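Local structure of beta-L-arabinobiosidase (Bacteroides thetaiotaomicron, 5MQR) at residues N430-P436 with D457-R463; P436-P440 with Q451-P455. The protein hydrolyses glycosidic bonds, probably as a beta-L-arabinobiosidase acting on plant pectin in a gut bacterium. All blocks are in the same frame, centred on the assembly; numbering follows the deposited sequence.

Overall arrangement
Contacts 1 and 2 lie in the same part of the chain, with centres about 11 Å apart, and they share Pro436. Along the sequence contact 2 is nested within contact 1: strand 431-435 runs into the turn at 436-440, the hairpin of strands 441-444 and 447-452 follows, and the chain then passes through 453-459 into strand 460-468. Contact 1 belongs to a mixed sheet, whereas strand 447-452 of contact 2 belongs to a separate antiparallel sheet. One calcium ion joins the two, bound by Asp452 and Asp454 of contact 2 and by Asp457 of contact 1. The metal thus sits where the chain passes from one sheet to the other.

Contact 1: residues N430-P436 with D457-R463. With CA (calcium ion), chain J.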
# COMPACT_ATOMS: atom_id res chain seq x y z
N ASN A 430 12.30 6.88 2.38
CA ASN A 430 12.44 5.55 1.81
C ASN A 430 13.66 4.76 2.29
O ASN A 430 13.91 3.65 1.78
CB ASN A 430 12.52 5.67 0.29
CG ASN A 430 11.24 6.18 -0.32
OD1 ASN A 430 10.15 5.66 -0.06
ND2 ASN A 430 11.37 7.19 -1.15
N TRP A 431 14.42 5.31 3.25
CA TRP A 431 15.62 4.63 3.77
C TRP A 431 15.44 4.27 5.22
O TRP A 431 14.90 5.04 5.98
CB TRP A 431 16.84 5.50 3.59
CG TRP A 431 17.35 5.46 2.20
CD1 TRP A 431 16.89 6.18 1.15
CD2 TRP A 431 18.39 4.62 1.70
NE1 TRP A 431 17.60 5.87 0.01
CE2 TRP A 431 18.53 4.92 0.32
CE3 TRP A 431 19.25 3.68 2.29
CZ2 TRP A 431 19.48 4.29 -0.48
CZ3 TRP A 431 20.20 3.06 1.50
CH2 TRP A 431 20.31 3.36 0.11
N ASN A 432 15.83 3.05 5.56
CA ASN A 432 15.93 2.61 6.95
C ASN A 432 17.33 2.94 7.44
O ASN A 432 18.30 2.68 6.74
CB ASN A 432 15.62 1.13 7.04
CG ASN A 432 14.16 0.85 6.72
OD1 ASN A 432 13.65 1.27 5.68
ND2 ASN A 432 13.47 0.24 7.65
N ILE A 433 17.42 3.58 8.59
CA ILE A 433 18.66 4.16 9.07
C ILE A 433 18.87 3.73 10.53
O ILE A 433 17.96 3.81 11.36
CB ILE A 433 18.61 5.70 8.92
CG1 ILE A 433 18.65 6.09 7.44
CG2 ILE A 433 19.79 6.36 9.61
CD1 ILE A 433 18.45 7.56 7.22
N TYR A 434 20.09 3.28 10.81
CA TYR A 434 20.56 2.90 12.12
C TYR A 434 21.77 3.78 12.39
O TYR A 434 22.78 3.65 11.71
CB TYR A 434 20.96 1.42 12.09
CG TYR A 434 21.52 0.92 13.40
CD1 TYR A 434 20.69 0.68 14.50
CD2 TYR A 434 22.87 0.68 13.54
CE1 TYR A 434 21.20 0.21 15.70
CE2 TYR A 434 23.39 0.22 14.74
CZ TYR A 434 22.56 -0.01 15.82
OH TYR A 434 23.08 -0.44 17.02
N SER A 435 21.66 4.69 13.36
CA SER A 435 22.61 5.78 13.53
C SER A 435 23.05 5.96 15.00
O SER A 435 22.47 6.76 15.75
CB SER A 435 22.04 7.07 12.94
OG SER A 435 23.04 8.06 12.89
N PRO A 436 24.06 5.16 15.44
CA PRO A 436 24.68 5.35 16.76
C PRO A 436 25.45 6.66 16.81
O PRO A 436 25.88 7.14 15.78
CB PRO A 436 25.63 4.13 16.88
CG PRO A 436 25.11 3.14 15.90
CD PRO A 436 24.60 3.96 14.76
N ASP A 457 29.99 -0.78 17.63
CA ASP A 457 28.79 -0.63 16.82
C ASP A 457 29.19 -0.14 15.43
O ASP A 457 30.39 0.06 15.17
CB ASP A 457 27.77 0.34 17.50
CG ASP A 457 26.31 -0.12 17.35
OD1 ASP A 457 26.00 -0.80 16.33
OD2 ASP A 457 25.48 0.18 18.24
N TYR A 458 28.21 0.02 14.54
CA TYR A 458 28.45 0.44 13.18
C TYR A 458 27.29 1.28 12.68
O TYR A 458 26.22 1.28 13.31
CB TYR A 458 28.66 -0.77 12.27
CG TYR A 458 27.74 -1.93 12.55
CD1 TYR A 458 26.35 -1.86 12.26
CD2 TYR A 458 28.24 -3.12 13.06
CE1 TYR A 458 25.51 -2.95 12.52
CE2 TYR A 458 27.42 -4.21 13.30
CZ TYR A 458 26.07 -4.13 13.03
OH TYR A 458 25.32 -5.24 13.28
N ALA A 459 27.54 1.98 11.57
CA ALA A 459 26.51 2.71 10.84
C ALA A 459 25.86 1.72 9.89
O ALA A 459 26.53 0.83 9.39
CB ALA A 459 27.09 3.88 10.06
N LYS A 460 24.57 1.87 9.66
CA LYS A 460 23.88 0.98 8.76
C LYS A 460 22.68 1.66 8.13
O LYS A 460 21.87 2.27 8.85
CB LYS A 460 23.45 -0.28 9.50
CG LYS A 460 22.98 -1.37 8.58
CD LYS A 460 22.11 -2.35 9.31
CE LYS A 460 20.71 -1.82 9.41
NZ LYS A 460 19.96 -2.46 10.52
N VAL A 461 22.57 1.54 6.80
CA VAL A 461 21.41 1.97 6.02
C VAL A 461 20.87 0.77 5.22
O VAL A 461 21.66 -0.07 4.79
CB VAL A 461 21.71 3.20 5.14
CG1 VAL A 461 22.22 4.36 5.98
CG2 VAL A 461 22.74 2.92 4.08
N GLU A 462 19.54 0.66 5.08
CA GLU A 462 18.87 -0.38 4.30
C GLU A 462 17.90 0.31 3.35
O GLU A 462 17.09 1.14 3.78
CB GLU A 462 18.03 -1.37 5.14
CG GLU A 462 18.61 -1.93 6.42
CD GLU A 462 18.01 -3.28 6.88
OE1 GLU A 462 16.96 -3.72 6.40
OE2 GLU A 462 18.66 -3.95 7.75
N ARG A 463 17.95 -0.06 2.07
CA ARG A 463 16.96 0.39 1.09
C ARG A 463 16.02 -0.77 0.78
O ARG A 463 16.41 -1.75 0.13
CB ARG A 463 17.63 0.91 -0.20
CG ARG A 463 16.69 1.49 -1.23
CD ARG A 463 15.90 2.67 -0.69
NE ARG A 463 15.29 3.54 -1.70
CZ ARG A 463 14.07 3.41 -2.22
NH1 ARG A 463 13.28 2.39 -1.90
NH2 ARG A 463 13.63 4.31 -3.08
CA CA J . 32.60 0.07 14.31
O HOH W 1 32.80 -2.03 15.59
O HOH W 2 32.36 -1.73 12.71
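Trp431 and Arg463 interlock where strands 431-435 and 460-463 run antiparallel. The arginine's CB sits over the six-membered ring of Trp431 in a CH-pi contact, 3.7 Å from its centroid, while CD covers the same indole nearer its rim. With CG anti to the backbone N (chi1 -176°) and a bend at chi2, the arginine chain runs across the ring and carries its guanidinium beyond it, planes 73° apart; CB of Asn430 lies over the centre of one guanidinium face. Val461 CG2 fills the notch beside the indole, 3.6 Å from CZ3. Replacing the indole with an alanine's methyl is likely to open a gap beside Val461 and Arg463 and to cost Asp417 the NE1 partner it has besides Arg463 NE. Further along, on either side of the Ile433-Val461 pair, the backbones bond through Asn432 with Glu462 and Tyr434 with Lys460. On the sheet face of those four residues, Tyr434 lies against Lys460 CB and stretches toward Asp457: its OH donates to the syn lone pair of Asp457 OD2 at 2.8 Å, and Asp457 OD1 meets the ring edge in plane. Pro436 CG packs against the same carboxylate, which Thr356 also binds, while Asp457 O reaches the calcium ion. The arrangement is that of neighbouring antiparallel strands inside a mixed beta-sheet, continued by strands 52-57 and 564-570, with a calcium site in the loop just before strand 460-468.

Contact 2: residues P436-P440 with Q451-P455; sequences PVWAP and QDKDP. With CA (calcium ion), chain J.
Trp438 and Lys453 meet through the backbone: Lys453 N donates to Trp438 O at 2.8 Å. A second bond, from Gln451 N to Pro440 O at 3.1 Å, joins the other end, and between the two Ala439 is pressed in, its CA only 3.0 Å from Gln451 O. This is the tight part. The type I turn from Pro436 to Ala439, closed by Ala439 N on Pro436 O, presents that alanine to the strand, and its methyl lies against Gln451 O and Asp452 CA. Beside it, CB of Trp438 packs on CB of Asp454 at 3.7 Å. Asp454 N in turn bonds to Asp452 OD1, an Asx turn that helps set both residues round the calcium ion. Asp452 grips the metal with both carboxylate oxygens, its CG anti to the backbone N (chi1 -169°) and its OD2 also bonded to Thr571, and Asp454 adds its carbonyl oxygen; Asp457 and Glu597 complete the protein ligands.

The outer flanks are looser and wetter. One water accepts from Trp438 N and lies 2.6 Å from Asp454 OD2, while another lies near Pro440 O and Gln451 OE1, each 2.9 Å away; Glu601 holds Gln451 NE2. Two waters also reach the calcium. The Trp438 indole has little to do with the opposite segment and instead makes a cation-pi contact with Arg58, which also forms a salt bridge with Asp454 OD1, an oxygen that accepts from Phe456 N as well. The whole contact thus sits where the loop between strands 431-435 and 441-444 meets the end of strand 447-452, itself paired with strand 600-610.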
# COMPACT_ATOMS: atom_id res chain seq x y z
N PRO A 436 24.06 5.16 15.44
CA PRO A 436 24.68 5.35 16.76
C PRO A 436 25.45 6.66 16.81
O PRO A 436 25.88 7.14 15.78
CB PRO A 436 25.63 4.13 16.88
CG PRO A 436 25.11 3.14 15.90
CD PRO A 436 24.60 3.96 14.76
N VAL A 437 25.60 7.22 18.01
CA VAL A 437 26.26 8.53 18.19
C VAL A 437 27.68 8.52 17.59
O VAL A 437 28.08 9.48 16.94
CB VAL A 437 26.30 8.99 19.68
CG1 VAL A 437 26.92 10.40 19.83
CG2 VAL A 437 24.90 9.03 20.26
N TRP A 438 28.40 7.42 17.80
CA TRP A 438 29.78 7.26 17.31
C TRP A 438 29.91 6.54 15.97
O TRP A 438 31.02 6.27 15.51
CB TRP A 438 30.65 6.58 18.38
CG TRP A 438 31.04 7.50 19.51
CD1 TRP A 438 30.51 8.75 19.81
CD2 TRP A 438 32.03 7.25 20.52
NE1 TRP A 438 31.11 9.27 20.93
CE2 TRP A 438 32.05 8.38 21.39
CE3 TRP A 438 32.89 6.19 20.78
CZ2 TRP A 438 32.91 8.48 22.47
CZ3 TRP A 438 33.76 6.29 21.88
CH2 TRP A 438 33.75 7.43 22.70
N ALA A 439 28.77 6.23 15.34
CA ALA A 439 28.75 5.74 13.98
C ALA A 439 27.57 6.37 13.21
O ALA A 439 26.70 5.64 12.70
CB ALA A 439 28.66 4.20 13.96
N PRO A 440 27.56 7.71 13.11
CA PRO A 440 26.37 8.40 12.63
C PRO A 440 26.19 8.34 11.13
O PRO A 440 27.16 8.20 10.38
CB PRO A 440 26.62 9.85 13.06
CG PRO A 440 28.10 9.99 12.99
CD PRO A 440 28.65 8.65 13.40
N GLN A 451 29.61 7.13 8.85
CA GLN A 451 30.84 7.28 9.63
C GLN A 451 30.84 6.26 10.77
O GLN A 451 29.78 5.83 11.20
CB GLN A 451 30.95 8.69 10.18
CG GLN A 451 31.16 9.75 9.12
CD GLN A 451 31.12 11.17 9.67
OE1 GLN A 451 30.14 11.57 10.32
NE2 GLN A 451 32.16 11.94 9.42
N ASP A 452 32.03 5.85 11.21
CA ASP A 452 32.21 4.82 12.23
C ASP A 452 33.55 5.00 13.00
O ASP A 452 34.64 4.73 12.46
CB ASP A 452 32.16 3.44 11.57
CG ASP A 452 32.05 2.29 12.58
OD1 ASP A 452 32.34 2.44 13.78
OD2 ASP A 452 31.73 1.16 12.16
N LYS A 453 33.44 5.45 14.25
CA LYS A 453 34.57 5.44 15.17
C LYS A 453 34.25 4.64 16.41
O LYS A 453 34.92 4.79 17.43
CB LYS A 453 35.00 6.87 15.54
CG LYS A 453 33.93 7.64 16.29
CD LYS A 453 34.43 8.99 16.77
CE LYS A 453 34.65 9.97 15.65
NZ LYS A 453 34.54 11.35 16.20
N ASP A 454 33.26 3.76 16.32
CA ASP A 454 32.76 3.05 17.47
C ASP A 454 33.28 1.63 17.40
O ASP A 454 32.91 0.91 16.50
CB ASP A 454 31.22 3.03 17.47
CG ASP A 454 30.62 2.58 18.81
OD1 ASP A 454 31.29 1.79 19.53
OD2 ASP A 454 29.50 3.05 19.16
N PRO A 455 34.09 1.21 18.39
CA PRO A 455 34.56 -0.19 18.40
C PRO A 455 33.50 -1.22 18.64
O PRO A 455 33.77 -2.41 18.45
CB PRO A 455 35.53 -0.23 19.59
CG PRO A 455 35.85 1.19 19.88
CD PRO A 455 34.61 1.95 19.55
CA CA J . 32.60 0.07 14.31
O HOH W 3 27.60 4.88 19.18
O HOH W 4 27.83 10.66 8.92
O HOH W 1 32.80 -2.03 15.59
O HOH W 2 32.36 -1.73 12.71